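Local atomic coordinates of putative tryptophan halogenase (Xanthomonas campestris pv. campestris, PDB entry 6Y1W), a protein that is a flavin-dependent halogenase, probably using FAD to halogenate an aromatic substrate as its tryptophan halogenase relatives do. Residues A[49-54]-A[185-190]; A[93-98]-A[265-270]; A[233-238]-A[325-330]. All blocks are in the same frame, centred on the assembly; numbering follows the deposited sequence. Where two conformers were deposited one is given.

Interactions 1 and 3 are surface contacts, their centres about 24 Å apart. Interaction 1 lies in the mixed sheet that includes strands 18-22 and 44-49 of the probable FAD-binding, Rossmann-like part. Interaction 3 reaches that sheet only through edge strand 329-330; its S237-R325 bridge belongs to a separate three-stranded sheet. Interaction 2 is more buried, in a second mixed sheet. Chemistry follows place. In 49-54 with 185-190, a short parallel pairing gives way to arginine salt bridges and a turn, with a diol hydrogen-bonded to I190 N just beyond. In 93-98 with 265-270, a parallel ladder separates a charged face from an aromatic one. In 233-238 with 325-330, arginine, histidine and valine packing supplements one antiparallel bridge.

Interaction 1: residues A[49-54]-A[185-190]; sequences ESDEIG and RIEGRI. With BU9 (Meso-2,3-Butanediol), chain M.
Two guanidinium groups frame the junction of 49-54 with 185-190. That of R185 is approached in its plane, at the edge, by E49 OE2 and D51 OD1; that of R189 has S50 OG at its edge and E52 OE1 over one face. The setting is consistent with a Rossmann-type, FAD-binding fold, in which strand 44-49 ends beside strand 184-195, E49 bridging E187 in parallel.

R185 NE donates to E49 OE2 at 2.7 Å in a nearly straight bond, on the anti lone pair, although the carboxylate stands 74° from the guanidinium plane. E49 OE2 also accepts from W29, and R185 NH2 reaches D51 OD1 at 2.8 Å, completing a salt-bridge network. R189 NH1 donates to S50 OG at 2.8 Å, whereas E52 OE1 stands well above the guanidinium plane, 3.4 Å from R189 NH1, so this attraction is electrostatic rather than a hydrogen bond.

S50 OG also accepts from E52 N, an ST turn within the type I turn from S50 to I53. E187 bends at chi2 (-76°), bringing its carboxylate to the start of this turn, where D51 N donates to E187 OE2 at 2.7 Å. Beyond the sheet pairing, I190 N holds the butanediol by donating to O06 at 3.0 Å.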
loop_
_atom_site.group_PDB
_atom_site.type_symbol
_atom_site.label_atom_id
_atom_site.label_comp_id
_atom_site.label_asym_id
_atom_site.label_seq_id
_atom_site.Cartn_x
_atom_site.Cartn_y
_atom_site.Cartn_z
ATOM N N GLU A 49 11.661 14.076 -32.493
ATOM C CA GLU A 49 10.260 14.013 -32.884
ATOM C C GLU A 49 10.118 14.650 -34.255
ATOM O O GLU A 49 10.884 15.541 -34.636
ATOM C CB GLU A 49 9.323 14.722 -31.889
ATOM C CG GLU A 49 9.544 16.247 -31.785
ATOM C CD GLU A 49 8.519 16.961 -30.889
ATOM O OE1 GLU A 49 7.409 16.418 -30.639
ATOM O OE2 GLU A 49 8.800 18.102 -30.465
ATOM N N SER A 50 9.078 14.233 -34.959
ATOM C CA SER A 50 8.791 14.713 -36.302
ATOM C C SER A 50 7.677 15.746 -36.235
ATOM O O SER A 50 6.663 15.517 -35.564
ATOM C CB SER A 50 8.357 13.551 -37.191
ATOM O OG SER A 50 7.838 14.055 -38.400
ATOM N N ASP A 51 7.858 16.877 -36.934
ATOM C CA ASP A 51 6.773 17.858 -37.042
ATOM C C ASP A 51 5.574 17.333 -37.827
ATOM O O ASP A 51 4.495 17.938 -37.781
ATOM C CB ASP A 51 7.285 19.148 -37.689
ATOM C CG ASP A 51 8.142 19.958 -36.750
ATOM O OD1 ASP A 51 7.980 19.773 -35.527
ATOM O OD2 ASP A 51 8.986 20.749 -37.219
ATOM N N GLU A 52 5.737 16.262 -38.588
ATOM C CA GLU A 52 4.614 15.688 -39.322
ATOM C C GLU A 52 3.757 14.749 -38.477
ATOM O O GLU A 52 2.774 14.202 -38.995
ATOM C CB GLU A 52 5.129 14.974 -40.577
ATOM C CG GLU A 52 6.189 15.797 -41.326
ATOM C CD GLU A 52 7.102 14.959 -42.211
ATOM O OE1 GLU A 52 6.869 13.738 -42.338
ATOM O OE2 GLU A 52 8.065 15.525 -42.772
ATOM N N ILE A 53 4.096 14.536 -37.203
ATOM C CA ILE A 53 3.374 13.606 -36.337
ATOM C C ILE A 53 2.699 14.393 -35.224
ATOM O O ILE A 53 3.308 15.294 -34.636
ATOM C CB ILE A 53 4.313 12.523 -35.776
ATOM C CG1 ILE A 53 4.854 11.697 -36.939
ATOM C CG2 ILE A 53 3.588 11.641 -34.750
ATOM C CD1 ILE A 53 5.366 10.353 -36.544
ATOM N N GLY A 54 1.427 14.086 -34.965
ATOM C CA GLY A 54 0.713 14.805 -33.927
ATOM C C GLY A 54 -0.608 15.370 -34.418
ATOM O O GLY A 54 -0.793 15.574 -35.620
ATOM N N ARG A 185 16.297 19.295 -28.521
ATOM C CA ARG A 185 15.264 18.778 -29.411
ATOM C C ARG A 185 15.850 18.623 -30.809
ATOM O O ARG A 185 16.530 19.530 -31.300
ATOM C CB ARG A 185 14.050 19.702 -29.445
ATOM C CG ARG A 185 12.940 19.188 -30.344
ATOM C CD ARG A 185 11.809 20.195 -30.395
ATOM N NE ARG A 185 10.718 19.770 -31.264
ATOM C CZ ARG A 185 10.531 20.167 -32.519
ATOM N NH1 ARG A 185 11.388 21.007 -33.104
ATOM N NH2 ARG A 185 9.486 19.710 -33.197
ATOM N N ILE A 186 15.646 17.453 -31.418
ATOM C CA ILE A 186 16.044 17.200 -32.803
ATOM C C ILE A 186 14.779 16.854 -33.586
ATOM O O ILE A 186 14.066 15.905 -33.234
ATOM C CB ILE A 186 17.087 16.073 -32.909
ATOM C CG1 ILE A 186 18.333 16.397 -32.071
ATOM C CG2 ILE A 186 17.464 15.808 -34.378
ATOM C CD1 ILE A 186 19.418 15.346 -32.156
ATOM N N GLU A 187 14.455 17.662 -34.602
ATOM C CA GLU A 187 13.264 17.435 -35.414
ATOM C C GLU A 187 13.615 16.454 -36.522
ATOM O O GLU A 187 14.677 16.570 -37.148
ATOM C CB GLU A 187 12.732 18.735 -36.021
ATOM C CG GLU A 187 11.304 18.627 -36.602
ATOM C CD GLU A 187 11.230 17.905 -37.950
ATOM O OE1 GLU A 187 12.203 17.995 -38.734
ATOM O OE2 GLU A 187 10.192 17.249 -38.232
ATOM N N GLY A 188 12.778 15.453 -36.718
ATOM C CA GLY A 188 13.043 14.532 -37.802
ATOM C C GLY A 188 12.369 13.196 -37.607
ATOM O O GLY A 188 11.669 12.950 -36.624
ATOM N N ARG A 189 12.639 12.316 -38.560
ATOM C CA ARG A 189 12.059 10.987 -38.541
ATOM C C ARG A 189 13.151 9.944 -38.409
ATOM O O ARG A 189 14.153 9.967 -39.132
ATOM C CB ARG A 189 11.235 10.726 -39.810
ATOM C CG ARG A 189 10.059 11.667 -39.929
ATOM C CD ARG A 189 9.434 11.650 -41.313
ATOM N NE ARG A 189 8.304 10.725 -41.419
ATOM C CZ ARG A 189 7.210 10.753 -40.656
ATOM N NH1 ARG A 189 7.060 11.669 -39.709
ATOM N NH2 ARG A 189 6.248 9.859 -40.851
ATOM N N ILE A 190 12.884 8.971 -37.557
ATOM C CA ILE A 190 13.828 7.890 -37.312
ATOM C C ILE A 190 13.751 6.928 -38.498
ATOM O O ILE A 190 12.686 6.387 -38.805
ATOM C CB ILE A 190 13.510 7.176 -35.990
ATOM C CG1 ILE A 190 13.646 8.136 -34.809
ATOM C CG2 ILE A 190 14.446 6.012 -35.763
ATOM C CD1 ILE A 190 13.113 7.544 -33.526
HETATM C C03 BU9 M . 8.027 8.536 -35.201
HETATM C C04 BU9 M . 9.131 9.455 -35.741
HETATM O O06 BU9 M . 10.242 8.664 -36.077
HETATM C C05 BU9 M . 9.524 10.526 -34.711
HETATM C C01 BU9 M . 8.286 11.299 -34.241
HETATM O O6 BU9 M . 10.163 9.949 -33.592
HETATM O O HOH W 1 10.058 15.039 -39.650
HETATM O O HOH W 2 10.506 22.128 -35.528
#

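Interaction 2: residues A[93-98]-A[265-270]; sequences AFEHWR and RARADR. With BUD ((2S,3S)-butane-2,3-diol), chain J; BUD ((2S,3S)-butane-2,3-diol), chain I.
E95 and R267 lie almost coplanar across the parallel strand pair, carboxylate and guanidinium planes only 10° apart. NE and NH2 of R267 converge on the same oxygen: NE stands 2.7 Å from E95 OE1, nearly along its C-O axis, and NH2 stands 3.0 Å from E95 OE1 on the syn lone pair. The bend of R267 at chi3 (-76°) turns the guanidinium to meet this carboxylate. A water donates to E95 OE2, and R267 NH1 binds N306. The R265 guanidinium lies over one face of the R267 guanidinium, R267 NH2 being above the centre of the R265 group; the nearby E95 carboxylate would be expected to ease the like charge.

On the other side of the sheet, W97 is sandwiched. A268 CB sits over one face in a CH-pi contact, 3.7 Å from the centroid of the W97 five-membered ring, while F94 CD1 lies over the opposite face. At the indole edge, W97 NE1 donates to A266 O at 3.0 Å, with that oxygen in the ring plane. E95 N reaches A266 O from the opposite face of the carbonyl plane.

H96 lies alongside R267, whose CG touches the imidazole edge; C4 of a butanediol lies over one imidazole face, toward its rim, and H96 ND1 accepts from the backbone of D101. H96, A268, D269 and R270 line this diol's pocket, and F94 touches E347, predicted to bind L-tryptophan.

The register fixes the faces: A93/R265 and E95/R267 share one, F94/A266 the other. Bonds from A266 N to A93 O and A268 N to E95 O, with strand axes 11° apart, establish parallel pairing. Strand 91-99 lies between 102-107 and 263-268, and strand 272-278 flanks the latter. H395 and Y396 of helix 371-397 stack on F94 and meet W97 edge-to-face, respectively.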
loop_
_atom_site.group_PDB
_atom_site.type_symbol
_atom_site.label_atom_id
_atom_site.label_comp_id
_atom_site.label_asym_id
_atom_site.label_seq_id
_atom_site.Cartn_x
_atom_site.Cartn_y
_atom_site.Cartn_z
ATOM N N ALA A 93 -19.514 11.578 -14.898
ATOM C CA ALA A 93 -20.926 11.208 -14.868
ATOM C C ALA A 93 -21.132 10.021 -15.795
ATOM O O ALA A 93 -20.914 10.127 -17.018
ATOM C CB ALA A 93 -21.807 12.393 -15.273
ATOM N N PHE A 94 -21.516 8.877 -15.206
ATOM C CA PHE A 94 -21.724 7.646 -15.964
ATOM C C PHE A 94 -23.201 7.511 -16.272
ATOM O O PHE A 94 -24.001 7.243 -15.374
ATOM C CB PHE A 94 -21.223 6.436 -15.175
ATOM C CG PHE A 94 -19.727 6.279 -15.253
ATOM C CD1 PHE A 94 -19.161 5.667 -16.381
ATOM C CD2 PHE A 94 -18.888 6.830 -14.291
ATOM C CE1 PHE A 94 -17.747 5.564 -16.520
ATOM C CE2 PHE A 94 -17.473 6.703 -14.409
ATOM C CZ PHE A 94 -16.915 6.092 -15.536
ATOM N N GLU A 95 -23.555 7.723 -17.528
ATOM C CA GLU A 95 -24.946 7.664 -17.979
ATOM C C GLU A 95 -25.198 6.393 -18.784
ATOM O O GLU A 95 -24.430 6.065 -19.699
ATOM C CB GLU A 95 -25.274 8.904 -18.805
ATOM C CG GLU A 95 -25.203 10.187 -18.011
ATOM C CD GLU A 95 -25.515 11.427 -18.825
ATOM O OE1 GLU A 95 -25.566 11.337 -20.066
ATOM O OE2 GLU A 95 -25.734 12.494 -18.204
ATOM N N HIS A 96 -26.286 5.671 -18.424
ATOM C CA HIS A 96 -26.795 4.515 -19.169
ATOM C C HIS A 96 -25.918 3.268 -18.998
ATOM O O HIS A 96 -25.988 2.350 -19.831
ATOM C CB HIS A 96 -26.972 4.797 -20.684
ATOM C CG HIS A 96 -27.930 5.913 -21.020
ATOM N ND1 HIS A 96 -29.281 5.884 -20.712
ATOM C CD2 HIS A 96 -27.729 7.049 -21.732
ATOM C CE1 HIS A 96 -29.853 6.986 -21.172
ATOM N NE2 HIS A 96 -28.937 7.703 -21.804
ATOM N N TRP A 97 -25.075 3.209 -17.956
ATOM C CA TRP A 97 -24.219 2.042 -17.749
ATOM C C TRP A 97 -24.942 0.964 -16.940
ATOM O O TRP A 97 -24.982 -0.208 -17.352
ATOM C CB TRP A 97 -22.897 2.456 -17.048
ATOM C CG TRP A 97 -21.988 3.214 -17.978
ATOM C CD1 TRP A 97 -22.013 4.559 -18.252
ATOM C CD2 TRP A 97 -20.918 2.668 -18.768
ATOM N NE1 TRP A 97 -21.061 4.868 -19.188
ATOM C CE2 TRP A 97 -20.369 3.737 -19.520
ATOM C CE3 TRP A 97 -20.378 1.385 -18.919
ATOM C CZ2 TRP A 97 -19.320 3.566 -20.411
ATOM C CZ3 TRP A 97 -19.348 1.210 -19.823
ATOM C CH2 TRP A 97 -18.819 2.298 -20.555
ATOM N N ARG A 98 -25.478 1.345 -15.776
ATOM C CA ARG A 98 -26.222 0.389 -14.967
ATOM C C ARG A 98 -27.399 -0.169 -15.761
ATOM O O ARG A 98 -27.604 -1.383 -15.826
ATOM C CB ARG A 98 -26.710 1.048 -13.679
ATOM C CG ARG A 98 -27.315 -0.001 -12.734
ATOM C CD ARG A 98 -28.566 0.423 -12.057
ATOM N NE ARG A 98 -29.109 -0.706 -11.303
ATOM C CZ ARG A 98 -29.353 -0.660 -9.999
ATOM N NH1 ARG A 98 -29.079 0.446 -9.327
ATOM N NH2 ARG A 98 -29.836 -1.729 -9.370
ATOM N N ARG A 265 -18.185 13.585 -18.961
ATOM C CA ARG A 265 -19.364 12.748 -19.169
ATOM C C ARG A 265 -18.971 11.493 -19.927
ATOM O O ARG A 265 -18.245 11.568 -20.919
ATOM C CB ARG A 265 -20.458 13.518 -19.913
ATOM C CG ARG A 265 -21.824 12.814 -19.875
ATOM C CD ARG A 265 -22.882 13.733 -20.482
ATOM N NE ARG A 265 -22.822 13.702 -21.939
ATOM C CZ ARG A 265 -23.422 14.586 -22.728
ATOM N NH1 ARG A 265 -24.124 15.582 -22.176
ATOM N NH2 ARG A 265 -23.330 14.456 -24.054
ATOM N N ALA A 266 -19.451 10.333 -19.440
ATOM C CA ALA A 266 -19.238 9.031 -20.080
ATOM C C ALA A 266 -20.608 8.424 -20.333
ATOM O O ALA A 266 -21.202 7.837 -19.418
ATOM C CB ALA A 266 -18.410 8.110 -19.187
ATOM N N ARG A 267 -21.117 8.565 -21.565
ATOM C CA ARG A 267 -22.506 8.211 -21.850
ATOM C C ARG A 267 -22.522 6.926 -22.667
ATOM O O ARG A 267 -22.170 6.945 -23.854
ATOM C CB ARG A 267 -23.200 9.333 -22.607
ATOM C CG ARG A 267 -24.676 8.955 -22.972
ATOM C CD ARG A 267 -25.331 10.115 -23.748
ATOM N NE ARG A 267 -25.654 11.175 -22.792
ATOM C CZ ARG A 267 -26.163 12.350 -23.147
ATOM N NH1 ARG A 267 -26.377 12.614 -24.441
ATOM N NH2 ARG A 267 -26.462 13.243 -22.214
ATOM N N ALA A 268 -22.992 5.834 -22.052
ATOM C CA ALA A 268 -23.040 4.557 -22.759
ATOM C C ALA A 268 -24.143 4.559 -23.814
ATOM O O ALA A 268 -25.171 5.210 -23.657
ATOM C CB ALA A 268 -23.280 3.418 -21.776
ATOM N N ASP A 269 -23.898 3.821 -24.901
ATOM C CA ASP A 269 -24.871 3.674 -25.977
ATOM C C ASP A 269 -25.049 2.174 -26.241
ATOM O O ASP A 269 -24.939 1.376 -25.308
ATOM C CB ASP A 269 -24.412 4.434 -27.232
ATOM C CG ASP A 269 -25.577 4.769 -28.157
ATOM O OD1 ASP A 269 -26.367 5.683 -27.811
ATOM O OD2 ASP A 269 -25.708 4.077 -29.197
ATOM N N ARG A 270 -25.328 1.779 -27.481
ATOM C CA ARG A 270 -25.664 0.373 -27.764
ATOM C C ARG A 270 -24.444 -0.528 -27.807
ATOM O O ARG A 270 -24.542 -1.712 -27.450
ATOM C CB ARG A 270 -26.378 0.256 -29.122
ATOM C CG ARG A 270 -27.729 0.939 -29.178
ATOM C CD ARG A 270 -28.223 0.901 -30.655
ATOM N NE ARG A 270 -28.209 -0.470 -31.184
ATOM C CZ ARG A 270 -29.140 -1.396 -30.911
ATOM N NH1 ARG A 270 -30.177 -1.122 -30.121
ATOM N NH2 ARG A 270 -29.010 -2.602 -31.444
HETATM C C1 BUD J . -30.813 5.255 -25.887
HETATM O O1 BUD J . -29.665 3.873 -27.548
HETATM C C2 BUD J . -29.527 4.553 -26.325
HETATM O O2 BUD J . -28.165 2.703 -25.875
HETATM C C3 BUD J . -29.164 3.488 -25.301
HETATM C C4 BUD J . -28.590 4.123 -24.036
HETATM C C1 BUD I . -22.995 2.612 -33.501
HETATM O O1 BUD I . -24.788 1.945 -32.122
HETATM C C2 BUD I . -23.394 1.991 -32.177
HETATM O O2 BUD I . -23.502 2.574 -29.864
HETATM C C3 BUD I . -22.869 2.896 -31.058
HETATM C C4 BUD I . -21.374 2.652 -30.864
HETATM O O HOH W 3 -26.757 14.603 -19.315
#

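Interaction 3: residues A[233-238]-A[325-330]; sequences LGVGSE and RHRVWE
V235 packs its two methyl groups over different parts of 325-330. CG1 lies above one face of the R327 guanidinium and touches the backbone, 3.5 Å from R327 O; CG2 rests 3.6 Å from E330 CG. A chi1 near 180° (-179°) sends CG1 toward the loop at R327 and CG2 toward the aliphatic part of E330. The chain bends at R327 chi3 and E330 chi2 bring their charged ends together, and R327 NE donates to E330 OE1 at 2.7 Å in a nearly straight bond. This salt bridge holds the guanidinium beside the valine. R327 O, buried by the contact, has no hydrogen-bonding partner in the model. L233 CD1 adds an apolar touch to E330 CG, and a water donates to both L233 O and E330 OE2.

R325 starts away from 233-238 but folds back through bends at chi2 and chi3. Its NH2 then donates to V235 O at 2.7 Å, with the oxygen in the guanidinium plane. In the conformer modelled here, one of two, S237 OG tentatively sits over one face of the same group, without a hydrogen bond. R325 NE donates to A339 O, giving the guanidinium another anchor.

H326 lays an imidazole face over the backbone between S237 and E238: S237 C and E238 N both lie above that face, E238 N 3.6 Å from H326 CE1. Its own backbone makes a straight bond, H326 N donating to G236 O at 2.9 Å and 173°.

S237 and R325, their CA atoms 4.0 Å apart, form a non-hydrogen-bonded antiparallel pair. The pair lies where strand 237-239 flanks 323-325 in a three-stranded antiparallel sheet completed by 341-342, while 329-330 forms the edge of the large mixed sheet.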
loop_
_atom_site.group_PDB
_atom_site.type_symbol
_atom_site.label_atom_id
_atom_site.label_comp_id
_atom_site.label_asym_id
_atom_site.label_seq_id
_atom_site.Cartn_x
_atom_site.Cartn_y
_atom_site.Cartn_z
ATOM N N LEU A 233 13.181 -4.333 -30.369
ATOM C CA LEU A 233 13.437 -5.328 -29.339
ATOM C C LEU A 233 12.417 -6.468 -29.309
ATOM O O LEU A 233 12.632 -7.447 -28.584
ATOM C CB LEU A 233 13.508 -4.636 -27.979
ATOM C CG LEU A 233 14.644 -3.607 -27.856
ATOM C CD1 LEU A 233 14.576 -2.884 -26.537
ATOM C CD2 LEU A 233 16.004 -4.300 -27.975
ATOM N N GLY A 234 11.305 -6.349 -30.036
ATOM C CA GLY A 234 10.407 -7.490 -30.168
ATOM C C GLY A 234 9.641 -7.888 -28.925
ATOM O O GLY A 234 9.282 -9.063 -28.780
ATOM N N VAL A 235 9.395 -6.956 -27.999
ATOM C CA VAL A 235 8.623 -7.280 -26.809
ATOM C C VAL A 235 7.158 -7.308 -27.230
ATOM O O VAL A 235 6.659 -6.343 -27.812
ATOM C CB VAL A 235 8.852 -6.239 -25.702
ATOM C CG1 VAL A 235 8.057 -6.600 -24.474
ATOM C CG2 VAL A 235 10.365 -6.078 -25.390
ATOM N N GLY A 236 6.504 -8.436 -27.031
ATOM C CA GLY A 236 5.102 -8.549 -27.378
ATOM C C GLY A 236 4.220 -7.903 -26.330
ATOM O O GLY A 236 4.690 -7.383 -25.312
ATOM N N SER A 237 2.895 -7.984 -26.549
ATOM C CA SER A 237 1.929 -7.447 -25.607
ATOM C C SER A 237 0.845 -8.471 -25.297
ATOM O O SER A 237 0.577 -9.358 -26.104
ATOM C CB SER A 237 1.324 -6.160 -26.151
ATOM O OG SER A 237 2.380 -5.311 -26.574
ATOM N N GLU A 238 0.254 -8.335 -24.095
ATOM C CA GLU A 238 -0.804 -9.212 -23.598
ATOM C C GLU A 238 -2.110 -8.704 -24.189
ATOM O O GLU A 238 -2.351 -7.499 -24.182
ATOM C CB GLU A 238 -0.859 -9.200 -22.067
ATOM C CG GLU A 238 -1.637 -10.373 -21.432
ATOM C CD GLU A 238 -2.079 -10.131 -19.970
ATOM O OE1 GLU A 238 -1.529 -9.240 -19.277
ATOM O OE2 GLU A 238 -3.014 -10.831 -19.513
ATOM N N ARG A 325 2.209 -4.158 -22.685
ATOM C CA ARG A 325 3.488 -4.703 -23.117
ATOM C C ARG A 325 3.943 -5.718 -22.070
ATOM O O ARG A 325 3.785 -5.488 -20.867
ATOM C CB ARG A 325 4.471 -3.529 -23.247
ATOM C CG ARG A 325 5.716 -3.707 -24.072
ATOM C CD ARG A 325 5.468 -3.998 -25.532
ATOM N NE ARG A 325 4.916 -2.937 -26.355
ATOM C CZ ARG A 325 4.914 -2.982 -27.686
ATOM N NH1 ARG A 325 4.363 -2.005 -28.388
ATOM N NH2 ARG A 325 5.449 -4.023 -28.333
ATOM N N HIS A 326 4.477 -6.868 -22.517
ATOM C CA HIS A 326 4.849 -7.904 -21.548
ATOM C C HIS A 326 5.894 -7.405 -20.565
ATOM O O HIS A 326 5.870 -7.767 -19.378
ATOM C CB HIS A 326 5.372 -9.148 -22.258
ATOM C CG HIS A 326 4.290 -9.936 -22.908
ATOM N ND1 HIS A 326 3.154 -10.324 -22.228
ATOM C CD2 HIS A 326 4.148 -10.376 -24.177
ATOM C CE1 HIS A 326 2.369 -10.997 -23.052
ATOM N NE2 HIS A 326 2.946 -11.041 -24.241
ATOM N N ARG A 327 6.868 -6.641 -21.054
ATOM C CA ARG A 327 7.830 -5.977 -20.195
ATOM C C ARG A 327 7.915 -4.538 -20.666
ATOM O O ARG A 327 7.969 -4.294 -21.870
ATOM C CB ARG A 327 9.206 -6.683 -20.279
ATOM C CG ARG A 327 9.137 -8.116 -19.787
ATOM C CD ARG A 327 10.441 -8.882 -20.034
ATOM N NE ARG A 327 10.823 -8.942 -21.437
ATOM C CZ ARG A 327 10.200 -9.668 -22.364
ATOM N NH1 ARG A 327 9.137 -10.408 -22.036
ATOM N NH2 ARG A 327 10.637 -9.655 -23.618
ATOM N N VAL A 328 7.841 -3.591 -19.738
ATOM C CA VAL A 328 7.926 -2.203 -20.187
ATOM C C VAL A 328 9.364 -1.708 -20.202
ATOM O O VAL A 328 9.666 -0.769 -20.953
ATOM C CB VAL A 328 7.031 -1.291 -19.331
ATOM C CG1 VAL A 328 5.576 -1.593 -19.672
ATOM C CG2 VAL A 328 7.248 -1.510 -17.859
ATOM N N TRP A 329 10.255 -2.358 -19.456
ATOM C CA TRP A 329 11.679 -2.045 -19.483
ATOM C C TRP A 329 12.365 -3.292 -20.019
ATOM O O TRP A 329 12.283 -4.360 -19.400
ATOM C CB TRP A 329 12.196 -1.708 -18.087
ATOM C CG TRP A 329 13.624 -1.161 -18.049
ATOM C CD1 TRP A 329 14.601 -1.315 -18.983
ATOM C CD2 TRP A 329 14.174 -0.367 -17.009
ATOM N NE1 TRP A 329 15.752 -0.668 -18.578
ATOM C CE2 TRP A 329 15.525 -0.090 -17.363
ATOM C CE3 TRP A 329 13.675 0.122 -15.806
ATOM C CZ2 TRP A 329 16.353 0.681 -16.575
ATOM C CZ3 TRP A 329 14.528 0.885 -14.981
ATOM C CH2 TRP A 329 15.859 1.139 -15.380
ATOM N N GLU A 330 13.014 -3.154 -21.165
ATOM C CA GLU A 330 13.719 -4.274 -21.797
ATOM C C GLU A 330 15.102 -3.763 -22.154
ATOM O O GLU A 330 15.215 -2.774 -22.882
ATOM C CB GLU A 330 12.951 -4.753 -23.036
ATOM C CG GLU A 330 13.676 -5.776 -23.896
ATOM C CD GLU A 330 13.489 -7.168 -23.380
ATOM O OE1 GLU A 330 12.843 -7.326 -22.321
ATOM O OE2 GLU A 330 14.000 -8.101 -24.032
HETATM O O HOH W 4 14.889 -7.784 -26.868
#